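Local coordinates for uncharacterized protein (Pseudomonas aeruginosa UCBPP-PA14, PDB 3FD9), which acts as a transcriptional anti-activator of type III secretion, probably by disrupting the self-association and DNA binding of the activator ExsA, at residues L43-E46 with Q47-R50; A238-E242 with R243-Q247; S98-D101 with W102-P106. One frame throughout, in Å; residues are numbered along the deposited sequence.

Three local contacts in a largely helical chain illustrate what near neighbours in sequence do along a helix: within a regular turn (interaction 1), at a pi-type turn with a proline kink (interaction 3) and at a Schellman end (interaction 2). Along the chain interaction 1 comes first, on helix 42-50, then interaction 3 on helix 96-115, and last interaction 2, where helix 232-241 gives way to the loop before strand 251-253. Interactions 2 and 3 lie about 12 Å apart between centres and touch through Leu240 and Trp102, and again through Leu245 and Pro106, joining the C-terminal region to helix 96-115. Interaction 1 belongs to the N-terminal domain, its centre about 23 Å from that of interaction 2 and 26 Å from that of interaction 3.

Interaction 1: residues L43-E46 with Q47-R50; sequences LRLE and QLFR
Arg44 and Gln47 lie alongside each other on one helix, and Arg44 NH1 donates a hydrogen bond to Gln47 OE1 at 2.7 Å. Guanidinium and amide are nearly coplanar, 19° apart, and the donor meets a lone pair of OE1 in the carbonyl plane, although OE1 itself stands somewhat out of the guanidinium plane. A bend at chi2 (-72°) brings the Arg44 chain, which sets out away from residues 47-50, back to the amide. On its other side the amide sets NE2 beside Leu43 CD1. Trp83 NE1 is a second donor to Gln47 OE1, so two bonds hold the rotation of this amide.

Further round the helix the contact is apolar. Leu45 runs beside Phe49, with CD2 3.8 Å from Phe49 CZ, and the same methyl approaches Leu48 CD2 at 4.2 Å. Leu45 O sits over one face of the Phe49 ring while accepting the backbone N-H of Phe49 at 3.0 Å. The Glu46 and Arg50 pair is looser: OE2 of Glu46 and NH1 of Arg50 form a long salt bridge of 3.8 Å, with the carboxylate and guanidinium planes 80° apart.

Within the N-terminal domain, Phe49 packs on Leu33 and Leu45 on Gln37 of helix 30-39, while Leu48 and Phe49 both meet Leu54 of helix 52-60.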
ATOM      1  N   LEU A  43      11.831  -6.240  21.951  1.00 60.38           N
ATOM      2  CA  LEU A  43      13.133  -6.779  21.583  1.00 60.40           C
ATOM      3  C   LEU A  43      13.016  -7.830  20.487  1.00 57.54           C
ATOM      4  O   LEU A  43      13.866  -7.910  19.607  1.00 57.95           O
ATOM      5  CB  LEU A  43      13.834  -7.356  22.821  1.00 63.81           C
ATOM      6  CG  LEU A  43      15.238  -7.973  22.715  1.00 69.65           C
ATOM      7  CD1 LEU A  43      15.183  -9.402  22.183  1.00 71.54           C
ATOM      8  CD2 LEU A  43      16.178  -7.122  21.862  1.00 71.54           C
ATOM      9  N   ARG A  44      11.966  -8.638  20.545  1.00 48.98           N
ATOM     10  CA  ARG A  44      11.754  -9.685  19.552  1.00 47.17           C
ATOM     11  C   ARG A  44      11.313  -9.085  18.232  1.00 45.43           C
ATOM     12  O   ARG A  44      11.674  -9.563  17.158  1.00 45.23           O
ATOM     13  CB  ARG A  44      10.705 -10.673  20.044  1.00 47.83           C
ATOM     14  CG  ARG A  44      11.191 -11.572  21.159  1.00 51.55           C
ATOM     15  CD  ARG A  44      12.177 -12.605  20.642  1.00 53.38           C
ATOM     16  NE  ARG A  44      12.612 -13.500  21.706  1.00 64.01           N
ATOM     17  CZ  ARG A  44      13.811 -13.450  22.277  1.00 69.27           C
ATOM     18  NH1 ARG A  44      14.700 -12.553  21.873  1.00 70.60           N
ATOM     19  NH2 ARG A  44      14.122 -14.297  23.252  1.00 73.55           N
ATOM     20  N   LEU A  45      10.516  -8.029  18.320  1.00 38.75           N
ATOM     21  CA  LEU A  45      10.085  -7.307  17.134  1.00 35.91           C
ATOM     22  C   LEU A  45      11.262  -6.801  16.322  1.00 34.46           C
ATOM     23  O   LEU A  45      11.251  -6.903  15.110  1.00 32.10           O
ATOM     24  CB  LEU A  45       9.185  -6.129  17.507  1.00 36.32           C
ATOM     25  CG  LEU A  45       7.732  -6.271  17.089  1.00 36.43           C
ATOM     26  CD1 LEU A  45       7.148  -4.889  16.862  1.00 38.01           C
ATOM     27  CD2 LEU A  45       7.651  -7.079  15.821  1.00 36.71           C
ATOM     28  N   GLU A  46      12.261  -6.232  16.987  1.00 59.92           N
ATOM     29  CA  GLU A  46      13.413  -5.693  16.279  1.00 61.79           C
ATOM     30  C   GLU A  46      14.267  -6.831  15.741  1.00 59.15           C
ATOM     31  O   GLU A  46      14.853  -6.718  14.669  1.00 59.92           O
ATOM     32  CB  GLU A  46      14.238  -4.762  17.173  1.00 64.45           C
ATOM     33  CG  GLU A  46      15.231  -5.476  18.081  1.00 76.87           C
ATOM     34  CD  GLU A  46      16.056  -4.526  18.950  1.00 91.13           C
ATOM     35  OE1 GLU A  46      15.600  -3.386  19.202  1.00 95.88           O
ATOM     36  OE2 GLU A  46      17.161  -4.927  19.386  1.00 93.11           O
ATOM     37  N   GLN A  47      14.322  -7.941  16.464  1.00 38.04           N
ATOM     38  CA  GLN A  47      15.067  -9.093  15.969  1.00 36.66           C
ATOM     39  C   GLN A  47      14.414  -9.638  14.719  1.00 33.85           C
ATOM     40  O   GLN A  47      15.093 -10.005  13.761  1.00 35.12           O
ATOM     41  CB  GLN A  47      15.192 -10.190  17.023  1.00 38.27           C
ATOM     42  CG  GLN A  47      16.304  -9.937  18.024  1.00 40.82           C
ATOM     43  CD  GLN A  47      16.169 -10.789  19.257  1.00 44.79           C
ATOM     44  OE1 GLN A  47      15.242 -11.580  19.368  1.00 47.91           O
ATOM     45  NE2 GLN A  47      17.094 -10.633  20.197  1.00 53.15           N
ATOM     46  N   LEU A  48      13.088  -9.684  14.729  1.00 32.85           N
ATOM     47  CA  LEU A  48      12.336 -10.118  13.567  1.00 31.22           C
ATOM     48  C   LEU A  48      12.608  -9.207  12.383  1.00 31.56           C
ATOM     49  O   LEU A  48      12.783  -9.673  11.263  1.00 30.66           O
ATOM     50  CB  LEU A  48      10.840 -10.119  13.865  1.00 29.76           C
ATOM     51  CG  LEU A  48       9.969 -10.248  12.616  1.00 28.00           C
ATOM     52  CD1 LEU A  48      10.126 -11.650  12.021  1.00 29.72           C
ATOM     53  CD2 LEU A  48       8.519  -9.948  12.926  1.00 27.55           C
ATOM     54  N   PHE A  49      12.650  -7.904  12.630  1.00 38.67           N
ATOM     55  CA  PHE A  49      12.760  -6.955  11.536  1.00 39.31           C
ATOM     56  C   PHE A  49      14.109  -7.043  10.850  1.00 40.19           C
ATOM     57  O   PHE A  49      14.229  -6.708   9.676  1.00 41.94           O
ATOM     58  CB  PHE A  49      12.489  -5.522  12.005  1.00 39.85           C
ATOM     59  CG  PHE A  49      11.040  -5.245  12.302  1.00 38.12           C
ATOM     60  CD1 PHE A  49      10.676  -4.447  13.372  1.00 40.57           C
ATOM     61  CD2 PHE A  49      10.041  -5.802  11.522  1.00 37.41           C
ATOM     62  CE1 PHE A  49       9.336  -4.195  13.650  1.00 36.04           C
ATOM     63  CE2 PHE A  49       8.702  -5.558  11.795  1.00 40.61           C
ATOM     64  CZ  PHE A  49       8.350  -4.756  12.859  1.00 34.97           C
ATOM     65  N   ARG A  50      15.121  -7.505  11.577  1.00 49.26           N
ATOM     66  CA  ARG A  50      16.474  -7.563  11.038  1.00 51.29           C
ATOM     67  C   ARG A  50      16.880  -8.946  10.541  1.00 50.71           C
ATOM     68  O   ARG A  50      17.964  -9.115   9.973  1.00 52.41           O
ATOM     69  CB  ARG A  50      17.480  -7.060  12.076  1.00 53.95           C
ATOM     70  CG  ARG A  50      17.885  -5.603  11.887  1.00 64.27           C
ATOM     71  CD  ARG A  50      18.502  -5.020  13.147  1.00 77.71           C
ATOM     72  NE  ARG A  50      19.185  -6.037  13.942  1.00 89.12           N
ATOM     73  CZ  ARG A  50      18.789  -6.429  15.149  1.00 96.56           C
ATOM     74  NH1 ARG A  50      17.717  -5.878  15.706  1.00 97.99           N
ATOM     75  NH2 ARG A  50      19.468  -7.363  15.804  1.00 98.35           N
TER

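Interaction 2: residues A238-E242 with R243-Q247; sequences AWLHE and RNLCQ
Trp239 and Arg243 stack at the end of helix 232-241, where the chain turns away through a Schellman motif. Asn244 is its C-prime residue, with a positive phi of 62°. The two signature bonds run from Leu245 N to Leu240 O, at 2.8 Å, and from Asn244 N to His241 O, also 2.8 Å. Together they close the last turn, and a type I turn spans His241 to Asn244.

The tight side is built on the indole. The Arg243 guanidinium lies flat over one face of Trp239, centres 3.6 Å apart and planes inclined by 21°, a cation-pi stack over the five-membered ring, while CD of the same arginine makes a CH-pi contact over the six-membered ring. A bend at chi3 (-93°) lays the group down in this way, and NE then donates to the Trp239 backbone carbonyl O at 3.2 Å, almost in the guanidinium plane. One side chain thus ties the ring and the backbone of the same residue together. Next to it Leu240 crosses Leu245 at about a right angle, CD2 of the former 4.0 Å from CD1 of the latter. Trp110 of helix 96-115 meets Trp239 edge to face and also touches Arg243 and Leu245.

The outer side is far looser. Glu242 and Asn244 are exposed, and Glu242 OE1 comes no nearer than 4.6 Å to Arg243 NH2, well out of the guanidinium plane, so that the pairing is one of charge alone. Between these extremes, Cys246 SG rests 3.8 Å from Leu240 CB, and the edge of the His241 ring brings CD2 to 3.5 Å from the backbone O of Cys246.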
ATOM      1  N   ALA A 238      19.162 -27.446  -1.711  1.00 29.51           N
ATOM      2  CA  ALA A 238      20.573 -27.442  -1.331  1.00 30.78           C
ATOM      3  C   ALA A 238      21.394 -26.499  -2.200  1.00 32.11           C
ATOM      4  O   ALA A 238      22.284 -25.813  -1.710  1.00 33.68           O
ATOM      5  CB  ALA A 238      21.136 -28.842  -1.413  1.00 38.71           C
ATOM      6  N   TRP A 239      21.102 -26.483  -3.496  1.00 29.93           N
ATOM      7  CA  TRP A 239      21.846 -25.646  -4.427  1.00 28.90           C
ATOM      8  C   TRP A 239      21.672 -24.182  -4.062  1.00 28.95           C
ATOM      9  O   TRP A 239      22.643 -23.434  -3.983  1.00 29.46           O
ATOM     10  CB  TRP A 239      21.365 -25.878  -5.855  1.00 27.53           C
ATOM     11  CG  TRP A 239      22.279 -25.324  -6.888  1.00 32.65           C
ATOM     12  CD1 TRP A 239      23.343 -25.953  -7.453  1.00 33.56           C
ATOM     13  CD2 TRP A 239      22.207 -24.031  -7.502  1.00 32.20           C
ATOM     14  NE1 TRP A 239      23.948 -25.132  -8.370  1.00 29.98           N
ATOM     15  CE2 TRP A 239      23.268 -23.946  -8.423  1.00 32.77           C
ATOM     16  CE3 TRP A 239      21.352 -22.934  -7.359  1.00 28.40           C
ATOM     17  CZ2 TRP A 239      23.501 -22.815  -9.194  1.00 33.09           C
ATOM     18  CZ3 TRP A 239      21.586 -21.807  -8.128  1.00 31.12           C
ATOM     19  CH2 TRP A 239      22.650 -21.758  -9.033  1.00 30.28           C
ATOM     20  N   LEU A 240      20.425 -23.780  -3.837  1.00 32.97           N
ATOM     21  CA  LEU A 240      20.108 -22.392  -3.539  1.00 32.62           C
ATOM     22  C   LEU A 240      20.728 -22.017  -2.217  1.00 32.88           C
ATOM     23  O   LEU A 240      21.317 -20.950  -2.067  1.00 34.61           O
ATOM     24  CB  LEU A 240      18.597 -22.195  -3.456  1.00 31.79           C
ATOM     25  CG  LEU A 240      17.795 -22.433  -4.732  1.00 33.05           C
ATOM     26  CD1 LEU A 240      16.299 -22.329  -4.446  1.00 35.69           C
ATOM     27  CD2 LEU A 240      18.210 -21.443  -5.793  1.00 35.99           C
ATOM     28  N   HIS A 241      20.580 -22.913  -1.252  1.00 31.86           N
ATOM     29  CA  HIS A 241      21.085 -22.689   0.092  1.00 32.03           C
ATOM     30  C   HIS A 241      22.594 -22.430   0.123  1.00 33.27           C
ATOM     31  O   HIS A 241      23.049 -21.462   0.712  1.00 34.82           O
ATOM     32  CB  HIS A 241      20.733 -23.877   0.981  1.00 33.19           C
ATOM     33  CG  HIS A 241      20.890 -23.597   2.440  1.00 33.94           C
ATOM     34  ND1 HIS A 241      21.566 -24.441   3.291  1.00 34.46           N
ATOM     35  CD2 HIS A 241      20.468 -22.555   3.195  1.00 35.34           C
ATOM     36  CE1 HIS A 241      21.550 -23.935   4.512  1.00 37.78           C
ATOM     37  NE2 HIS A 241      20.891 -22.791   4.480  1.00 34.65           N
ATOM     38  N   GLU A 242      23.367 -23.291  -0.522  1.00 41.88           N
ATOM     39  CA  GLU A 242      24.817 -23.145  -0.535  1.00 44.27           C
ATOM     40  C   GLU A 242      25.270 -21.846  -1.175  1.00 44.45           C
ATOM     41  O   GLU A 242      26.462 -21.539  -1.206  1.00 46.57           O
ATOM     42  CB  GLU A 242      25.458 -24.326  -1.254  1.00 44.47           C
ATOM     43  CG  GLU A 242      25.688 -25.531  -0.350  1.00 49.60           C
ATOM     44  CD  GLU A 242      25.693 -26.837  -1.110  1.00 56.53           C
ATOM     45  OE1 GLU A 242      26.272 -26.882  -2.222  1.00 57.43           O
ATOM     46  OE2 GLU A 242      25.118 -27.819  -0.590  1.00 56.21           O
ATOM     47  N   ARG A 243      24.308 -21.085  -1.681  1.00 29.72           N
ATOM     48  CA  ARG A 243      24.595 -19.836  -2.365  1.00 30.58           C
ATOM     49  C   ARG A 243      23.776 -18.712  -1.745  1.00 32.45           C
ATOM     50  O   ARG A 243      23.663 -17.608  -2.295  1.00 26.66           O
ATOM     51  CB  ARG A 243      24.300 -19.978  -3.857  1.00 28.65           C
ATOM     52  CG  ARG A 243      25.496 -20.375  -4.664  1.00 34.09           C
ATOM     53  CD  ARG A 243      25.101 -21.033  -5.971  1.00 28.91           C
ATOM     54  NE  ARG A 243      25.031 -22.483  -5.851  1.00 31.87           N
ATOM     55  CZ  ARG A 243      25.943 -23.319  -6.333  1.00 30.99           C
ATOM     56  NH1 ARG A 243      27.005 -22.855  -6.983  1.00 32.94           N
ATOM     57  NH2 ARG A 243      25.794 -24.626  -6.166  1.00 32.41           N
ATOM     58  N   ASN A 244      23.193 -19.002  -0.590  1.00 36.18           N
ATOM     59  CA  ASN A 244      22.490 -17.980   0.157  1.00 35.13           C
ATOM     60  C   ASN A 244      21.301 -17.429  -0.631  1.00 33.87           C
ATOM     61  O   ASN A 244      20.987 -16.239  -0.550  1.00 34.08           O
ATOM     62  CB  ASN A 244      23.461 -16.859   0.511  1.00 35.98           C
ATOM     63  CG  ASN A 244      22.931 -15.953   1.590  1.00 36.26           C
ATOM     64  OD1 ASN A 244      22.373 -16.418   2.589  1.00 38.89           O
ATOM     65  ND2 ASN A 244      23.103 -14.644   1.401  1.00 40.91           N
ATOM     66  N   LEU A 245      20.642 -18.300  -1.394  1.00 31.34           N
ATOM     67  CA  LEU A 245      19.446 -17.904  -2.138  1.00 29.06           C
ATOM     68  C   LEU A 245      18.192 -18.458  -1.488  1.00 28.03           C
ATOM     69  O   LEU A 245      17.088 -18.272  -1.992  1.00 29.77           O
ATOM     70  CB  LEU A 245      19.521 -18.327  -3.603  1.00 28.71           C
ATOM     71  CG  LEU A 245      20.763 -17.847  -4.347  1.00 29.67           C
ATOM     72  CD1 LEU A 245      20.791 -18.446  -5.749  1.00 32.17           C
ATOM     73  CD2 LEU A 245      20.848 -16.327  -4.400  1.00 33.51           C
ATOM     74  N   CYS A 246      18.355 -19.145  -0.367  1.00 31.83           N
ATOM     75  CA  CYS A 246      17.209 -19.481   0.465  1.00 30.26           C
ATOM     76  C   CYS A 246      17.646 -19.740   1.899  1.00 30.04           C
ATOM     77  O   CYS A 246      18.836 -19.650   2.228  1.00 32.21           O
ATOM     78  CB  CYS A 246      16.421 -20.658  -0.109  1.00 29.62           C
ATOM     79  SG  CYS A 246      17.207 -22.253   0.094  1.00 34.39           S
ATOM     80  N   GLN A 247      16.677 -20.043   2.755  1.00 31.84           N
ATOM     81  CA  GLN A 247      16.940 -20.182   4.180  1.00 32.13           C
ATOM     82  C   GLN A 247      17.149 -21.641   4.508  1.00 31.86           C
ATOM     83  O   GLN A 247      16.759 -22.514   3.738  1.00 29.85           O
ATOM     84  CB  GLN A 247      15.787 -19.610   5.005  1.00 31.98           C
ATOM     85  CG  GLN A 247      15.551 -18.139   4.752  1.00 30.14           C
ATOM     86  CD  GLN A 247      16.836 -17.335   4.806  1.00 30.21           C
ATOM     87  OE1 GLN A 247      17.438 -17.186   5.864  1.00 41.28           O
ATOM     88  NE2 GLN A 247      17.257 -16.809   3.665  1.00 32.64           N
TER

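Interaction 3: residues S98-D101 with W102-P106; sequences SMID and WVLLP
Met99, a selenomethionine here, has CG anti to its backbone N (chi1 170°) and then bends at chi2 (70°) and again at chi3, which carries SE across to Val103, 4.2 Å from CB of that valine. The start of the same chain meets the next residue, with Met99 CG 4.1 Å from Leu104 CG. Ile100 has CG1 anti to the carbonyl carbon (chi1 -69°), which sets CG2 beside that carbon; the side chain crosses Leu105 at a slant, CG2 3.7 Å from Leu105 CG.

These pairings span five residues as well as four because the helix widens here into a pi-type turn. Trp102 N still bonds to Ser98 O in the ordinary alpha-helical way, at 3.1 Å, but Leu104 N reaches Met99 O at 3.1 Å and Leu105 N reaches Ile100 O at 3.0 Å. Met99 O is shared, since Val103 N also makes a weak bond to it. A kink follows at Pro106, whose nitrogen carries no hydrogen to give to the preceding turn; its CG instead lies 3.5 Å from Asp101 O.

At the other end of the contact the Trp102 ring turns an edge to Ser98 O and packs on Arg57 and Arg60 of helix 52-60 and on Val91 of strand 90-92. Leu104 and Ile100 face Leu200 of helix 193-203. Asp101 OD2 is held by Gln97 of its own helix and by a salt bridge to Arg31 of the second subunit.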
ATOM      1  N   SER A  98       5.400 -19.114  -7.854  1.00 36.43           N
ATOM      2  CA  SER A  98       6.310 -19.548  -6.807  1.00 35.42           C
ATOM      3  C   SER A  98       7.658 -19.945  -7.394  1.00 33.98           C
ATOM      4  O   SER A  98       8.706 -19.672  -6.818  1.00 34.43           O
ATOM      5  CB  SER A  98       5.704 -20.711  -6.028  1.00 36.36           C
ATOM      6  OG  SER A  98       4.711 -20.250  -5.129  1.00 35.64           O
HETATM    7  N   MSE A  99       7.620 -20.588  -8.549  1.00 37.76           N
HETATM    8  CA  MSE A  99       8.830 -20.940  -9.268  1.00 37.63           C
HETATM    9  C   MSE A  99       9.646 -19.686  -9.588  1.00 38.44           C
HETATM   10  O   MSE A  99      10.874 -19.705  -9.568  1.00 38.97           O
HETATM   11  CB  MSE A  99       8.470 -21.680 -10.556  1.00 37.53           C
HETATM   12  CG  MSE A  99       9.646 -21.886 -11.485  1.00 43.15           C
HETATM   13 SE   MSE A  99      10.940 -23.185 -10.775  1.00 45.15          SE
HETATM   14  CE  MSE A  99       9.918 -24.837 -11.156  1.00 37.72           C
ATOM     15  N   ILE A 100       8.950 -18.587  -9.861  1.00 27.10           N
ATOM     16  CA  ILE A 100       9.596 -17.362 -10.306  1.00 26.00           C
ATOM     17  C   ILE A 100      10.194 -16.579  -9.153  1.00 26.73           C
ATOM     18  O   ILE A 100      11.307 -16.076  -9.245  1.00 29.04           O
ATOM     19  CB  ILE A 100       8.601 -16.441 -11.031  1.00 25.52           C
ATOM     20  CG1 ILE A 100       8.186 -17.043 -12.377  1.00 24.87           C
ATOM     21  CG2 ILE A 100       9.203 -15.071 -11.234  1.00 22.62           C
ATOM     22  CD1 ILE A 100       6.958 -16.375 -12.983  1.00 17.40           C
ATOM     23  N   ASP A 101       9.443 -16.458  -8.070  1.00 27.31           N
ATOM     24  CA  ASP A 101       9.830 -15.562  -6.996  1.00 27.70           C
ATOM     25  C   ASP A 101      10.842 -16.193  -6.070  1.00 28.89           C
ATOM     26  O   ASP A 101      11.588 -15.491  -5.389  1.00 30.68           O
ATOM     27  CB  ASP A 101       8.607 -15.152  -6.192  1.00 28.31           C
ATOM     28  CG  ASP A 101       7.717 -14.202  -6.945  1.00 32.56           C
ATOM     29  OD1 ASP A 101       8.255 -13.294  -7.622  1.00 36.54           O
ATOM     30  OD2 ASP A 101       6.479 -14.362  -6.855  1.00 33.00           O
ATOM     31  N   TRP A 102      10.850 -17.520  -6.038  1.00 35.75           N
ATOM     32  CA  TRP A 102      11.700 -18.248  -5.120  1.00 34.55           C
ATOM     33  C   TRP A 102      12.920 -18.844  -5.802  1.00 35.83           C
ATOM     34  O   TRP A 102      13.904 -19.158  -5.152  1.00 38.61           O
ATOM     35  CB  TRP A 102      10.903 -19.326  -4.379  1.00 34.50           C
ATOM     36  CG  TRP A 102      10.408 -18.857  -3.032  1.00 35.77           C
ATOM     37  CD1 TRP A 102      11.127 -18.796  -1.867  1.00 37.56           C
ATOM     38  CD2 TRP A 102       9.098 -18.371  -2.715  1.00 27.86           C
ATOM     39  NE1 TRP A 102      10.343 -18.301  -0.851  1.00 33.67           N
ATOM     40  CE2 TRP A 102       9.096 -18.032  -1.345  1.00 28.53           C
ATOM     41  CE3 TRP A 102       7.928 -18.190  -3.455  1.00 34.78           C
ATOM     42  CZ2 TRP A 102       7.973 -17.528  -0.704  1.00 34.04           C
ATOM     43  CZ3 TRP A 102       6.812 -17.684  -2.814  1.00 37.50           C
ATOM     44  CH2 TRP A 102       6.842 -17.361  -1.452  1.00 39.52           C
ATOM     45  N   VAL A 103      12.868 -18.995  -7.115  1.00 32.61           N
ATOM     46  CA  VAL A 103      13.982 -19.598  -7.821  1.00 31.72           C
ATOM     47  C   VAL A 103      14.488 -18.695  -8.940  1.00 33.51           C
ATOM     48  O   VAL A 103      15.535 -18.075  -8.815  1.00 36.56           O
ATOM     49  CB  VAL A 103      13.609 -20.979  -8.399  1.00 32.25           C
ATOM     50  CG1 VAL A 103      14.809 -21.616  -9.066  1.00 30.59           C
ATOM     51  CG2 VAL A 103      13.094 -21.878  -7.310  1.00 29.96           C
ATOM     52  N   LEU A 104      13.736 -18.615 -10.029  1.00 26.58           N
ATOM     53  CA  LEU A 104      14.231 -17.975 -11.238  1.00 25.02           C
ATOM     54  C   LEU A 104      14.803 -16.581 -11.013  1.00 25.64           C
ATOM     55  O   LEU A 104      15.907 -16.284 -11.468  1.00 27.39           O
ATOM     56  CB  LEU A 104      13.153 -17.944 -12.313  1.00 24.12           C
ATOM     57  CG  LEU A 104      12.554 -19.300 -12.703  1.00 23.94           C
ATOM     58  CD1 LEU A 104      11.603 -19.114 -13.882  1.00 26.42           C
ATOM     59  CD2 LEU A 104      13.634 -20.308 -13.035  1.00 25.15           C
ATOM     60  N   LEU A 105      14.066 -15.727 -10.314  1.00 21.42           N
ATOM     61  CA  LEU A 105      14.527 -14.360 -10.083  1.00 20.55           C
ATOM     62  C   LEU A 105      15.752 -14.262  -9.159  1.00 21.82           C
ATOM     63  O   LEU A 105      16.721 -13.572  -9.480  1.00 23.06           O
ATOM     64  CB  LEU A 105      13.385 -13.484  -9.564  1.00 18.74           C
ATOM     65  CG  LEU A 105      12.311 -13.126 -10.580  1.00 17.66           C
ATOM     66  CD1 LEU A 105      11.426 -12.047 -10.015  1.00 19.05           C
ATOM     67  CD2 LEU A 105      12.922 -12.664 -11.900  1.00 24.26           C
ATOM     68  N   PRO A 106      15.711 -14.936  -8.000  1.00 29.71           N
ATOM     69  CA  PRO A 106      16.915 -14.972  -7.156  1.00 30.72           C
ATOM     70  C   PRO A 106      18.112 -15.558  -7.902  1.00 32.61           C
ATOM     71  O   PRO A 106      19.200 -14.977  -7.920  1.00 33.97           O
ATOM     72  CB  PRO A 106      16.514 -15.909  -6.020  1.00 29.87           C
ATOM     73  CG  PRO A 106      15.016 -15.761  -5.934  1.00 29.93           C
ATOM     74  CD  PRO A 106      14.564 -15.601  -7.361  1.00 29.30           C
TER